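Local coordinates for protein N-terminal acetyltransferase B complex subunit MDM20 (Candida albicans, PDB 5K04) that probably serves as the non-catalytic, helical-repeat subunit of the NatB complex, which acetylates protein N-termini, at residues A[143-146]-A[147-150]; A[175-178]-A[179-182]; A[149-152]-A[153-156]; A[187-190]-A[191-194]. One frame throughout, in Å; residues are numbered along the deposited sequence.

Interaction 1: residues A[143-146]-A[147-150]; sequences RLHT and LWYA
Leu144 and Trp148 are joined twice, by backbone and by side chain. Trp148 N donates to Leu144 O at 2.9 Å, in the carbonyl plane and nearly straight, with an N-H...O angle of 166°. The same i to i+4 bonding links Leu147 to Arg143, Tyr149 to His145 and Ala150 to Thr146, an unbroken alpha-helical ladder. Leu144 then leans its isobutyl group against the indole, from its NE1 corner to CZ2. Leu144 CD1 lies 3.4 Å from Trp148 NE1, and Leu144 CD2 lies 3.8 Å from Trp148 CZ2. CG of Leu144 stands anti to the backbone N (chi1 -179°), which turns the branch up the helix toward the indole. His145 runs beside Trp148 and points the same way. His145 CD2 sits over one face of the indole, 3.8 Å from Trp148 CE3, near the rim. The two rings meet obliquely, planes at 44°. Leu147 folds back on the first turn, with its CG 3.4 Å from Arg143 O.

Trp148 NE1 bonds to Phe484 O, Thr146 OG1 to Asn137 OD1 and Arg143 to Leu179 O and Glu187. Helix 143-157 packs here between neighbours: His145 and Trp148 touch Leu136 of helix 126-138, Leu147 and Ala150 meet Met176 of helix 162-177, and Phe489 of helix 489-503 lies against Leu147 and Trp148.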
ATOM      1  N   ARG A 143     -34.439  -3.751  -6.126  1.00 41.75           N
ATOM      2  CA  ARG A 143     -33.772  -2.557  -6.625  1.00 37.42           C
ATOM      3  C   ARG A 143     -32.259  -2.633  -6.404  1.00 35.08           C
ATOM      4  O   ARG A 143     -31.473  -2.290  -7.292  1.00 25.32           O
ATOM      5  CB  ARG A 143     -34.382  -1.362  -5.901  1.00 32.54           C
ATOM      6  CG  ARG A 143     -33.852  -0.052  -6.269  1.00 40.54           C
ATOM      7  CD  ARG A 143     -34.573   1.006  -5.462  1.00 40.23           C
ATOM      8  NE  ARG A 143     -34.179   2.296  -5.992  1.00 47.40           N
ATOM      9  CZ  ARG A 143     -34.817   2.917  -6.977  1.00 48.51           C
ATOM     10  NH1 ARG A 143     -35.889   2.353  -7.532  1.00 41.05           N
ATOM     11  NH2 ARG A 143     -34.379   4.097  -7.404  1.00 47.95           N
ATOM     12  N   LEU A 144     -31.843  -3.093  -5.219  1.00 38.97           N
ATOM     13  CA  LEU A 144     -30.424  -3.250  -4.916  1.00 40.66           C
ATOM     14  C   LEU A 144     -29.740  -4.154  -5.934  1.00 44.74           C
ATOM     15  O   LEU A 144     -28.662  -3.826  -6.443  1.00 34.34           O
ATOM     16  CB  LEU A 144     -30.257  -3.815  -3.503  1.00 34.14           C
ATOM     17  CG  LEU A 144     -28.793  -3.997  -3.060  1.00 40.84           C
ATOM     18  CD1 LEU A 144     -28.047  -2.678  -3.128  1.00 35.36           C
ATOM     19  CD2 LEU A 144     -28.680  -4.577  -1.672  1.00 31.81           C
ATOM     20  N   HIS A 145     -30.366  -5.303  -6.245  1.00 45.22           N
ATOM     21  CA  HIS A 145     -29.781  -6.263  -7.179  1.00 43.27           C
ATOM     22  C   HIS A 145     -29.700  -5.699  -8.588  1.00 41.10           C
ATOM     23  O   HIS A 145     -28.758  -6.011  -9.327  1.00 30.64           O
ATOM     24  CB  HIS A 145     -30.583  -7.565  -7.166  1.00 33.52           C
ATOM     25  CG  HIS A 145     -30.494  -8.292  -5.863  1.00 46.94           C
ATOM     26  ND1 HIS A 145     -31.328  -9.337  -5.528  1.00 52.08           N
ATOM     27  CD2 HIS A 145     -29.670  -8.110  -4.803  1.00 45.95           C
ATOM     28  CE1 HIS A 145     -31.030  -9.759  -4.312  1.00 47.50           C
ATOM     29  NE2 HIS A 145     -30.030  -9.030  -3.851  1.00 49.98           N
ATOM     30  N   THR A 146     -30.680  -4.883  -8.987  1.00 47.72           N
ATOM     31  CA  THR A 146     -30.587  -4.224 -10.286  1.00 46.89           C
ATOM     32  C   THR A 146     -29.390  -3.278 -10.325  1.00 38.92           C
ATOM     33  O   THR A 146     -28.671  -3.196 -11.331  1.00 28.61           O
ATOM     34  CB  THR A 146     -31.896  -3.491 -10.579  1.00 39.94           C
ATOM     35  OG1 THR A 146     -32.976  -4.428 -10.511  1.00 27.35           O
ATOM     36  CG2 THR A 146     -31.850  -2.867 -11.964  1.00 41.05           C
ATOM     37  N   LEU A 147     -29.146  -2.582  -9.216  1.00 41.10           N
ATOM     38  CA  LEU A 147     -27.999  -1.687  -9.124  1.00 41.97           C
ATOM     39  C   LEU A 147     -26.692  -2.465  -9.220  1.00 37.72           C
ATOM     40  O   LEU A 147     -25.765  -2.050  -9.923  1.00 22.65           O
ATOM     41  CB  LEU A 147     -28.066  -0.901  -7.808  1.00 42.60           C
ATOM     42  CG  LEU A 147     -29.185   0.139  -7.758  1.00 42.51           C
ATOM     43  CD1 LEU A 147     -29.604   0.488  -6.335  1.00 33.63           C
ATOM     44  CD2 LEU A 147     -28.692   1.389  -8.473  1.00 41.07           C
ATOM     45  N   TRP A 148     -26.600  -3.584  -8.486  1.00 43.01           N
ATOM     46  CA  TRP A 148     -25.454  -4.488  -8.581  1.00 41.07           C
ATOM     47  C   TRP A 148     -25.146  -4.830 -10.032  1.00 38.92           C
ATOM     48  O   TRP A 148     -24.027  -4.632 -10.525  1.00 23.85           O
ATOM     49  CB  TRP A 148     -25.745  -5.775  -7.805  1.00 34.20           C
ATOM     50  CG  TRP A 148     -25.728  -5.618  -6.308  1.00 42.32           C
ATOM     51  CD1 TRP A 148     -25.612  -4.454  -5.604  1.00 37.70           C
ATOM     52  CD2 TRP A 148     -25.802  -6.675  -5.327  1.00 39.52           C
ATOM     53  NE1 TRP A 148     -25.614  -4.718  -4.243  1.00 39.55           N
ATOM     54  CE2 TRP A 148     -25.722  -6.069  -4.048  1.00 41.47           C
ATOM     55  CE3 TRP A 148     -25.923  -8.067  -5.408  1.00 37.13           C
ATOM     56  CZ2 TRP A 148     -25.779  -6.807  -2.862  1.00 40.06           C
ATOM     57  CZ3 TRP A 148     -25.976  -8.807  -4.227  1.00 39.35           C
ATOM     58  CH2 TRP A 148     -25.907  -8.171  -2.972  1.00 41.37           C
ATOM     59  N   TYR A 149     -26.160  -5.349 -10.721  1.00 39.91           N
ATOM     60  CA  TYR A 149     -26.020  -5.782 -12.103  1.00 42.11           C
ATOM     61  C   TYR A 149     -25.536  -4.633 -12.982  1.00 40.27           C
ATOM     62  O   TYR A 149     -24.588  -4.792 -13.757  1.00 32.62           O
ATOM     63  CB  TYR A 149     -27.372  -6.326 -12.554  1.00 36.86           C
ATOM     64  CG  TYR A 149     -27.384  -7.040 -13.869  1.00 41.71           C
ATOM     65  CD1 TYR A 149     -26.251  -7.710 -14.331  1.00 44.29           C
ATOM     66  CD2 TYR A 149     -28.538  -7.058 -14.656  1.00 42.26           C
ATOM     67  CE1 TYR A 149     -26.262  -8.384 -15.546  1.00 47.84           C
ATOM     68  CE2 TYR A 149     -28.561  -7.739 -15.884  1.00 44.60           C
ATOM     69  CZ  TYR A 149     -27.418  -8.403 -16.320  1.00 44.31           C
ATOM     70  OH  TYR A 149     -27.414  -9.071 -17.524  1.00 30.67           O
ATOM     71  N   ALA A 150     -26.150  -3.452 -12.823  1.00 44.39           N
ATOM     72  CA  ALA A 150     -25.772  -2.261 -13.584  1.00 44.01           C
ATOM     73  C   ALA A 150     -24.346  -1.832 -13.274  1.00 37.90           C
ATOM     74  O   ALA A 150     -23.552  -1.536 -14.179  1.00 26.29           O
ATOM     75  CB  ALA A 150     -26.737  -1.116 -13.265  1.00 27.13           C
TER

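Interaction 2: residues A[175-178]-A[179-182]; sequences LMEG and LQPF
The chain leaves helix 162-177 through a type I beta turn from Glu177 to Gln180, in which Gln180 N reaches Glu177 O at 3.3 Å. Glu177 O is gripped twice by the same residue. Gln180 runs its extended side chain past Glu177 O, and its NE2 donates to that oxygen at 3.0 Å. This second bond lies in the carbonyl plane, on a lone pair, whereas Gln180 N comes from above the plane. One residue earlier, Leu179 N bonds to Met176 O at 2.9 Å.

Met176 carries the apolar part. Its chain is bent at both chi2 (-48°) and chi3 (-57°), which curls the thioether toward the loop. Met176 SD lies 4.0 Å from Leu179 CD1, and Met176 CE lies 3.9 Å from Phe182 CE1. Met176 and Phe182 cross at about a right angle. Phe182 CE1 also comes within 3.4 Å of Met176 O.

Leu179 O accepts a bond from Arg143, and Glu177 OE2 is bonded to Tyr191 OH. A cis peptide bond before Pro181 bends the loop on toward helix 185-192. The arrangement is a helix end running into a beta turn, a short connection between successive helices of an all-helical, probably TPR-like fold.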
ATOM      1  N   LEU A 175     -30.757  -0.345 -17.431  1.00 42.14           N
ATOM      2  CA  LEU A 175     -31.088  -0.841 -16.096  1.00 44.97           C
ATOM      3  C   LEU A 175     -31.290   0.303 -15.116  1.00 43.70           C
ATOM      4  O   LEU A 175     -32.211   0.271 -14.293  1.00 24.48           O
ATOM      5  CB  LEU A 175     -29.973  -1.751 -15.583  1.00 42.25           C
ATOM      6  CG  LEU A 175     -29.889  -3.135 -16.199  1.00 39.90           C
ATOM      7  CD1 LEU A 175     -28.541  -3.729 -15.918  1.00 41.61           C
ATOM      8  CD2 LEU A 175     -31.009  -4.003 -15.640  1.00 36.67           C
ATOM      9  N   MET A 176     -30.413   1.313 -15.176  1.00 43.11           N
ATOM     10  CA  MET A 176     -30.517   2.457 -14.273  1.00 36.95           C
ATOM     11  C   MET A 176     -31.732   3.315 -14.608  1.00 41.36           C
ATOM     12  O   MET A 176     -32.453   3.758 -13.707  1.00 28.31           O
ATOM     13  CB  MET A 176     -29.218   3.285 -14.307  1.00 32.41           C
ATOM     14  CG  MET A 176     -27.992   2.566 -13.617  1.00 32.39           C
ATOM     15  SD  MET A 176     -28.346   1.880 -12.033  1.00 22.25           S
ATOM     16  CE  MET A 176     -28.905   3.394 -11.324  1.00 36.30           C
ATOM     17  N   GLU A 177     -31.989   3.540 -15.902  1.00 46.28           N
ATOM     18  CA  GLU A 177     -33.181   4.284 -16.292  1.00 42.78           C
ATOM     19  C   GLU A 177     -34.438   3.616 -15.747  1.00 41.56           C
ATOM     20  O   GLU A 177     -35.378   4.310 -15.339  1.00 31.02           O
ATOM     21  CB  GLU A 177     -33.212   4.452 -17.823  1.00 44.84           C
ATOM     22  CG  GLU A 177     -32.122   5.461 -18.328  1.00 47.91           C
ATOM     23  CD  GLU A 177     -31.862   5.487 -19.850  1.00 47.31           C
ATOM     24  OE1 GLU A 177     -32.400   4.633 -20.597  1.00 39.10           O
ATOM     25  OE2 GLU A 177     -31.099   6.388 -20.292  1.00 40.31           O
ATOM     26  N   GLY A 178     -34.443   2.279 -15.645  1.00 50.91           N
ATOM     27  CA  GLY A 178     -35.573   1.545 -15.076  1.00 44.61           C
ATOM     28  C   GLY A 178     -35.847   1.832 -13.603  1.00 45.16           C
ATOM     29  O   GLY A 178     -36.935   1.503 -13.118  1.00 31.65           O
ATOM     30  N   LEU A 179     -34.895   2.445 -12.892  1.00 49.20           N
ATOM     31  CA  LEU A 179     -34.995   2.699 -11.456  1.00 46.43           C
ATOM     32  C   LEU A 179     -35.420   4.124 -11.132  1.00 50.54           C
ATOM     33  O   LEU A 179     -35.531   4.472  -9.953  1.00 48.14           O
ATOM     34  CB  LEU A 179     -33.663   2.405 -10.775  1.00 41.25           C
ATOM     35  CG  LEU A 179     -33.204   0.960 -10.972  1.00 48.12           C
ATOM     36  CD1 LEU A 179     -31.831   0.727 -10.349  1.00 42.07           C
ATOM     37  CD2 LEU A 179     -34.251   0.012 -10.389  1.00 44.64           C
ATOM     38  N   GLN A 180     -35.629   4.957 -12.145  1.00 44.09           N
ATOM     39  CA  GLN A 180     -36.049   6.319 -11.887  1.00 44.66           C
ATOM     40  C   GLN A 180     -37.455   6.327 -11.293  1.00 37.64           C
ATOM     41  O   GLN A 180     -38.284   5.485 -11.640  1.00 27.15           O
ATOM     42  CB  GLN A 180     -36.013   7.145 -13.174  1.00 37.72           C
ATOM     43  CG  GLN A 180     -34.609   7.533 -13.613  1.00 39.64           C
ATOM     44  CD  GLN A 180     -34.584   8.053 -15.020  1.00 42.28           C
ATOM     45  OE1 GLN A 180     -34.111   9.159 -15.278  1.00 27.89           O
ATOM     46  NE2 GLN A 180     -35.116   7.260 -15.947  1.00 46.05           N
ATOM     47  N   PRO A 181     -37.755   7.289 -10.399  1.00 50.17           N
ATOM     48  CA  PRO A 181     -36.853   8.378  -9.974  1.00 35.14           C
ATOM     49  C   PRO A 181     -35.796   7.900  -8.990  1.00 38.24           C
ATOM     50  O   PRO A 181     -36.057   6.982  -8.208  1.00 34.90           O
ATOM     51  CB  PRO A 181     -37.808   9.377  -9.306  1.00 35.80           C
ATOM     52  CG  PRO A 181     -38.911   8.495  -8.739  1.00 39.28           C
ATOM     53  CD  PRO A 181     -39.074   7.363  -9.734  1.00 44.16           C
ATOM     54  N   PHE A 182     -34.617   8.514  -9.042  1.00 43.46           N
ATOM     55  CA  PHE A 182     -33.507   8.108  -8.194  1.00 41.90           C
ATOM     56  C   PHE A 182     -33.726   8.578  -6.759  1.00 39.86           C
ATOM     57  O   PHE A 182     -34.243   9.670  -6.512  1.00 28.60           O
ATOM     58  CB  PHE A 182     -32.180   8.660  -8.747  1.00 36.28           C
ATOM     59  CG  PHE A 182     -31.834   8.145 -10.115  1.00 38.62           C
ATOM     60  CD1 PHE A 182     -31.780   6.787 -10.367  1.00 38.62           C
ATOM     61  CD2 PHE A 182     -31.591   9.014 -11.164  1.00 38.41           C
ATOM     62  CE1 PHE A 182     -31.479   6.309 -11.632  1.00 40.28           C
ATOM     63  CE2 PHE A 182     -31.281   8.536 -12.421  1.00 37.03           C
ATOM     64  CZ  PHE A 182     -31.229   7.181 -12.654  1.00 34.71           C
TER

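Interaction 3: residues A[149-152]-A[153-156]; sequences YAFS and FHLL
Tyr149 and Phe153 meet one turn apart on helix 143-157, part of the helical array of this NatB subunit. Phe153 places CE2 over one face of the tyrosine ring, off toward the rim, 3.5 Å from Tyr149 CE1. The planes are inclined at 48°. Phe151, His154 and Leu155 make a second group on another side of the helix. Phe151 brings CE2 to 3.9 Å from Leu155 CD2, and its CE1 lies 4.0 Å from CD2 of His154, which runs beside it.

The backbone beneath is less regular than a plain alpha helix. Phe153 N donates to Ala150 O at 3.0 Å, an i to i+3 bond from above the carbonyl plane, and only weakly to Tyr149 O. Leu155 and Leu156 return to i+4 bonds with Phe151 and Ser152.

Outer residues hold these groups. His154 NE2 is bonded to Glu493, and Phe489 meets the Phe151 ring. Leu171 and Leu175 of helix 162-177 touch Phe153. Asn130 ND2 is bonded to Ser152 OG. That hydroxyl sits between its own backbone N and carbonyl carbon (chi1 70°), and the modelled separation of 2.4 Å between Ser152 OG and Tyr149 O is too short to trust.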
ATOM      1  N   TYR A 149     -26.160  -5.349 -10.721  1.00 39.91           N
ATOM      2  CA  TYR A 149     -26.020  -5.782 -12.103  1.00 42.11           C
ATOM      3  C   TYR A 149     -25.536  -4.633 -12.982  1.00 40.27           C
ATOM      4  O   TYR A 149     -24.588  -4.792 -13.757  1.00 32.62           O
ATOM      5  CB  TYR A 149     -27.372  -6.326 -12.554  1.00 36.86           C
ATOM      6  CG  TYR A 149     -27.384  -7.040 -13.869  1.00 41.71           C
ATOM      7  CD1 TYR A 149     -26.251  -7.710 -14.331  1.00 44.29           C
ATOM      8  CD2 TYR A 149     -28.538  -7.058 -14.656  1.00 42.26           C
ATOM      9  CE1 TYR A 149     -26.262  -8.384 -15.546  1.00 47.84           C
ATOM     10  CE2 TYR A 149     -28.561  -7.739 -15.884  1.00 44.60           C
ATOM     11  CZ  TYR A 149     -27.418  -8.403 -16.320  1.00 44.31           C
ATOM     12  OH  TYR A 149     -27.414  -9.071 -17.524  1.00 30.67           O
ATOM     13  N   ALA A 150     -26.150  -3.452 -12.823  1.00 44.39           N
ATOM     14  CA  ALA A 150     -25.772  -2.261 -13.584  1.00 44.01           C
ATOM     15  C   ALA A 150     -24.346  -1.832 -13.274  1.00 37.90           C
ATOM     16  O   ALA A 150     -23.552  -1.536 -14.179  1.00 26.29           O
ATOM     17  CB  ALA A 150     -26.737  -1.116 -13.265  1.00 27.13           C
ATOM     18  N   PHE A 151     -24.017  -1.765 -11.989  1.00 35.07           N
ATOM     19  CA  PHE A 151     -22.663  -1.397 -11.594  1.00 43.52           C
ATOM     20  C   PHE A 151     -21.640  -2.387 -12.146  1.00 40.41           C
ATOM     21  O   PHE A 151     -20.533  -1.991 -12.531  1.00 32.50           O
ATOM     22  CB  PHE A 151     -22.586  -1.307 -10.064  1.00 39.59           C
ATOM     23  CG  PHE A 151     -21.260  -0.819  -9.556  1.00 38.26           C
ATOM     24  CD1 PHE A 151     -20.855   0.489  -9.776  1.00 33.72           C
ATOM     25  CD2 PHE A 151     -20.423  -1.674  -8.858  1.00 36.93           C
ATOM     26  CE1 PHE A 151     -19.625   0.931  -9.303  1.00 40.08           C
ATOM     27  CE2 PHE A 151     -19.208  -1.238  -8.380  1.00 35.55           C
ATOM     28  CZ  PHE A 151     -18.803   0.066  -8.605  1.00 37.59           C
ATOM     29  N   SER A 152     -22.015  -3.669 -12.232  1.00 43.65           N
ATOM     30  CA  SER A 152     -21.103  -4.690 -12.734  1.00 38.90           C
ATOM     31  C   SER A 152     -20.771  -4.472 -14.205  1.00 42.38           C
ATOM     32  O   SER A 152     -19.728  -4.948 -14.665  1.00 30.07           O
ATOM     33  CB  SER A 152     -21.700  -6.086 -12.519  1.00 31.64           C
ATOM     34  OG  SER A 152     -22.814  -6.327 -13.367  1.00 25.52           O
ATOM     35  N   PHE A 153     -21.631  -3.761 -14.949  1.00 47.92           N
ATOM     36  CA  PHE A 153     -21.324  -3.453 -16.345  1.00 40.17           C
ATOM     37  C   PHE A 153     -20.246  -2.391 -16.453  1.00 35.27           C
ATOM     38  O   PHE A 153     -19.408  -2.436 -17.361  1.00 33.97           O
ATOM     39  CB  PHE A 153     -22.577  -2.993 -17.081  1.00 40.86           C
ATOM     40  CG  PHE A 153     -23.449  -4.113 -17.530  1.00 41.07           C
ATOM     41  CD1 PHE A 153     -23.045  -4.948 -18.558  1.00 37.15           C
ATOM     42  CD2 PHE A 153     -24.663  -4.360 -16.904  1.00 38.71           C
ATOM     43  CE1 PHE A 153     -23.843  -6.022 -18.971  1.00 40.77           C
ATOM     44  CE2 PHE A 153     -25.471  -5.416 -17.306  1.00 43.30           C
ATOM     45  CZ  PHE A 153     -25.062  -6.253 -18.346  1.00 41.71           C
ATOM     46  N   HIS A 154     -20.259  -1.434 -15.531  1.00 42.49           N
ATOM     47  CA  HIS A 154     -19.153  -0.496 -15.406  1.00 48.15           C
ATOM     48  C   HIS A 154     -17.848  -1.210 -15.068  1.00 48.17           C
ATOM     49  O   HIS A 154     -16.797  -0.901 -15.643  1.00 37.26           O
ATOM     50  CB  HIS A 154     -19.462   0.537 -14.329  1.00 39.51           C
ATOM     51  CG  HIS A 154     -18.251   1.275 -13.870  1.00 49.77           C
ATOM     52  ND1 HIS A 154     -17.545   2.122 -14.695  1.00 51.96           N
ATOM     53  CD2 HIS A 154     -17.600   1.271 -12.686  1.00 48.49           C
ATOM     54  CE1 HIS A 154     -16.524   2.628 -14.031  1.00 46.81           C
ATOM     55  NE2 HIS A 154     -16.533   2.126 -12.810  1.00 54.12           N
ATOM     56  N   LEU A 155     -17.890  -2.139 -14.101  1.00 51.24           N
ATOM     57  CA  LEU A 155     -16.707  -2.918 -13.747  1.00 47.96           C
ATOM     58  C   LEU A 155     -16.119  -3.609 -14.964  1.00 47.08           C
ATOM     59  O   LEU A 155     -14.900  -3.582 -15.174  1.00 28.43           O
ATOM     60  CB  LEU A 155     -17.055  -3.947 -12.683  1.00 42.00           C
ATOM     61  CG  LEU A 155     -17.421  -3.409 -11.297  1.00 45.38           C
ATOM     62  CD1 LEU A 155     -17.586  -4.598 -10.347  1.00 49.93           C
ATOM     63  CD2 LEU A 155     -16.355  -2.412 -10.764  1.00 36.81           C
ATOM     64  N   LEU A 156     -16.984  -4.229 -15.779  1.00 50.00           N
ATOM     65  CA  LEU A 156     -16.545  -4.906 -16.999  1.00 49.69           C
ATOM     66  C   LEU A 156     -15.928  -3.923 -17.977  1.00 46.89           C
ATOM     67  O   LEU A 156     -14.883  -4.197 -18.574  1.00 42.08           O
ATOM     68  CB  LEU A 156     -17.728  -5.599 -17.670  1.00 50.85           C
ATOM     69  CG  LEU A 156     -18.182  -6.960 -17.192  1.00 52.28           C
ATOM     70  CD1 LEU A 156     -19.465  -7.344 -17.933  1.00 44.11           C
ATOM     71  CD2 LEU A 156     -17.068  -7.977 -17.430  1.00 50.85           C
TER

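Interaction 4: residues A[187-190]-A[191-194]; sequences EIYV and YTLF
Glu187 meets Tyr191 through the backbone: Tyr191 N donates to Glu187 O at 3.1 Å, with an N-H...O angle of 168°. The carboxylate of Glu187 points elsewhere, to a salt bridge with Arg143. Ile188 O receives Thr192 N at 3.1 Å, and CG2 of Thr192 also rests against this oxygen.

At Tyr189 the pattern begins to change. Leu193 N reaches Tyr189 O only weakly. The Thr192 hydroxyl also turns back to this carbonyl, though the modelled separation is too short to be trusted in detail. The Tyr189 side chain crosses Leu193, whose CD2 lies 3.9 Å from both CZ and OH of the tyrosine.

Val190 O takes the main bond from Leu193 N, at 3.0 Å and from above the carbonyl plane. This i to i+3 bond marks a tighter turn near the helix end. Phe194 CE2 also comes within 3.4 Å of Val190 O. Val190 CG1, anti to the backbone N (chi1 175°), runs alongside Phe194, 4.2 Å from its CE2.

Helix 185-192 is packed on several sides. Val190 and Tyr191 touch Met176 of helix 162-177, Leu193 and Phe194 meet helix 143-157, and Ile188 and Thr192 lie on Leu215 and Leu218 of helix 213-225.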
ATOM      1  N   GLU A 187     -27.169   6.012  -6.474  1.00 42.41           N
ATOM      2  CA  GLU A 187     -27.839   5.555  -7.688  1.00 40.69           C
ATOM      3  C   GLU A 187     -27.539   6.500  -8.848  1.00 34.94           C
ATOM      4  O   GLU A 187     -27.235   6.057  -9.960  1.00 27.97           O
ATOM      5  CB  GLU A 187     -29.353   5.441  -7.454  1.00 35.35           C
ATOM      6  CG  GLU A 187     -29.738   4.617  -6.252  1.00 35.01           C
ATOM      7  CD  GLU A 187     -31.238   4.508  -6.063  1.00 35.76           C
ATOM      8  OE1 GLU A 187     -31.976   5.260  -6.732  1.00 24.33           O
ATOM      9  OE2 GLU A 187     -31.677   3.668  -5.235  1.00 30.77           O
ATOM     10  N   ILE A 188     -27.612   7.809  -8.598  1.00 37.92           N
ATOM     11  CA  ILE A 188     -27.283   8.789  -9.628  1.00 38.43           C
ATOM     12  C   ILE A 188     -25.847   8.596 -10.103  1.00 35.98           C
ATOM     13  O   ILE A 188     -25.570   8.611 -11.309  1.00 25.43           O
ATOM     14  CB  ILE A 188     -27.531  10.214  -9.094  1.00 40.49           C
ATOM     15  CG1 ILE A 188     -29.028  10.431  -8.819  1.00 40.44           C
ATOM     16  CG2 ILE A 188     -26.999  11.248 -10.065  1.00 41.52           C
ATOM     17  CD1 ILE A 188     -29.367  11.770  -8.160  1.00 32.38           C
ATOM     18  N   TYR A 189     -24.919   8.375  -9.164  1.00 43.47           N
ATOM     19  CA  TYR A 189     -23.534   8.096  -9.538  1.00 37.20           C
ATOM     20  C   TYR A 189     -23.455   6.933 -10.533  1.00 35.18           C
ATOM     21  O   TYR A 189     -22.828   7.055 -11.592  1.00 23.98           O
ATOM     22  CB  TYR A 189     -22.704   7.815  -8.279  1.00 33.66           C
ATOM     23  CG  TYR A 189     -21.310   7.262  -8.554  1.00 33.45           C
ATOM     24  CD1 TYR A 189     -20.249   8.111  -8.897  1.00 32.56           C
ATOM     25  CD2 TYR A 189     -21.053   5.887  -8.465  1.00 28.31           C
ATOM     26  CE1 TYR A 189     -18.967   7.601  -9.169  1.00 33.02           C
ATOM     27  CE2 TYR A 189     -19.773   5.370  -8.707  1.00 35.17           C
ATOM     28  CZ  TYR A 189     -18.743   6.231  -9.069  1.00 39.59           C
ATOM     29  OH  TYR A 189     -17.502   5.728  -9.316  1.00 37.15           O
ATOM     30  N   VAL A 190     -24.118   5.809 -10.221  1.00 39.89           N
ATOM     31  CA  VAL A 190     -24.038   4.628 -11.082  1.00 38.80           C
ATOM     32  C   VAL A 190     -24.496   4.974 -12.487  1.00 37.12           C
ATOM     33  O   VAL A 190     -23.856   4.604 -13.479  1.00 34.64           O
ATOM     34  CB  VAL A 190     -24.873   3.465 -10.509  1.00 36.86           C
ATOM     35  CG1 VAL A 190     -24.874   2.282 -11.490  1.00 30.41           C
ATOM     36  CG2 VAL A 190     -24.314   3.016  -9.185  1.00 32.83           C
ATOM     37  N   TYR A 191     -25.623   5.685 -12.581  1.00 40.20           N
ATOM     38  CA  TYR A 191     -26.166   6.102 -13.868  1.00 37.07           C
ATOM     39  C   TYR A 191     -25.122   6.875 -14.675  1.00 38.54           C
ATOM     40  O   TYR A 191     -24.925   6.607 -15.866  1.00 24.56           O
ATOM     41  CB  TYR A 191     -27.440   6.935 -13.627  1.00 32.31           C
ATOM     42  CG  TYR A 191     -28.248   7.242 -14.858  1.00 37.54           C
ATOM     43  CD1 TYR A 191     -28.416   6.296 -15.850  1.00 39.43           C
ATOM     44  CD2 TYR A 191     -28.857   8.479 -15.028  1.00 41.55           C
ATOM     45  CE1 TYR A 191     -29.142   6.577 -16.991  1.00 36.48           C
ATOM     46  CE2 TYR A 191     -29.601   8.762 -16.169  1.00 38.68           C
ATOM     47  CZ  TYR A 191     -29.742   7.814 -17.145  1.00 37.05           C
ATOM     48  OH  TYR A 191     -30.487   8.098 -18.280  1.00 32.83           O
ATOM     49  N   THR A 192     -24.413   7.821 -14.027  1.00 42.70           N
ATOM     50  CA  THR A 192     -23.428   8.642 -14.735  1.00 36.71           C
ATOM     51  C   THR A 192     -22.294   7.813 -15.319  1.00 36.84           C
ATOM     52  O   THR A 192     -21.618   8.278 -16.242  1.00 27.45           O
ATOM     53  CB  THR A 192     -22.813   9.697 -13.822  1.00 32.01           C
ATOM     54  OG1 THR A 192     -22.067   9.047 -12.792  1.00 22.49           O
ATOM     55  CG2 THR A 192     -23.888  10.593 -13.213  1.00 35.40           C
ATOM     56  N   LEU A 193     -22.073   6.595 -14.811  1.00 42.03           N
ATOM     57  CA  LEU A 193     -21.005   5.763 -15.361  1.00 38.28           C
ATOM     58  C   LEU A 193     -21.263   5.369 -16.811  1.00 36.76           C
ATOM     59  O   LEU A 193     -20.332   4.940 -17.492  1.00 32.21           O
ATOM     60  CB  LEU A 193     -20.817   4.503 -14.514  1.00 35.80           C
ATOM     61  CG  LEU A 193     -20.507   4.746 -13.033  1.00 41.77           C
ATOM     62  CD1 LEU A 193     -20.606   3.428 -12.273  1.00 36.19           C
ATOM     63  CD2 LEU A 193     -19.114   5.396 -12.856  1.00 33.73           C
ATOM     64  N   PHE A 194     -22.492   5.512 -17.308  1.00 40.93           N
ATOM     65  CA  PHE A 194     -22.819   5.103 -18.673  1.00 41.90           C
ATOM     66  C   PHE A 194     -23.188   6.276 -19.569  1.00 40.92           C
ATOM     67  O   PHE A 194     -23.668   6.059 -20.688  1.00 29.27           O
ATOM     68  CB  PHE A 194     -23.950   4.074 -18.649  1.00 38.15           C
ATOM     69  CG  PHE A 194     -23.705   2.958 -17.680  1.00 40.51           C
ATOM     70  CD1 PHE A 194     -22.756   1.981 -17.961  1.00 36.25           C
ATOM     71  CD2 PHE A 194     -24.378   2.911 -16.469  1.00 35.85           C
ATOM     72  CE1 PHE A 194     -22.501   0.958 -17.056  1.00 41.44           C
ATOM     73  CE2 PHE A 194     -24.114   1.899 -15.554  1.00 42.11           C
ATOM     74  CZ  PHE A 194     -23.183   0.912 -15.854  1.00 35.70           C
TER

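Interactions 1 and 3 are successive turns of helix 143-157 and share Tyr149 and Ala150. Interaction 1 is partly buried and keeps regular i+4 bonding, while interaction 3 is buried, more aromatic and mixes in an i+3 bond. Interaction 4 is also buried, and a similar i+3 bond appears there near a helix end. Interaction 2 is the surface contact, where a beta turn and a glutamine amide take over as the helix ends. Met176 links it to the others, with its CE 3.5 Å from Leu147 CD2 and its SD 3.5 Å from Val190 CG1. Polar ties join the outer ends: Arg143 reaches both Leu179 and Glu187, and Glu177 meets Tyr191. Deeper in, interactions 3 and 4 meet through apolar and aromatic packing.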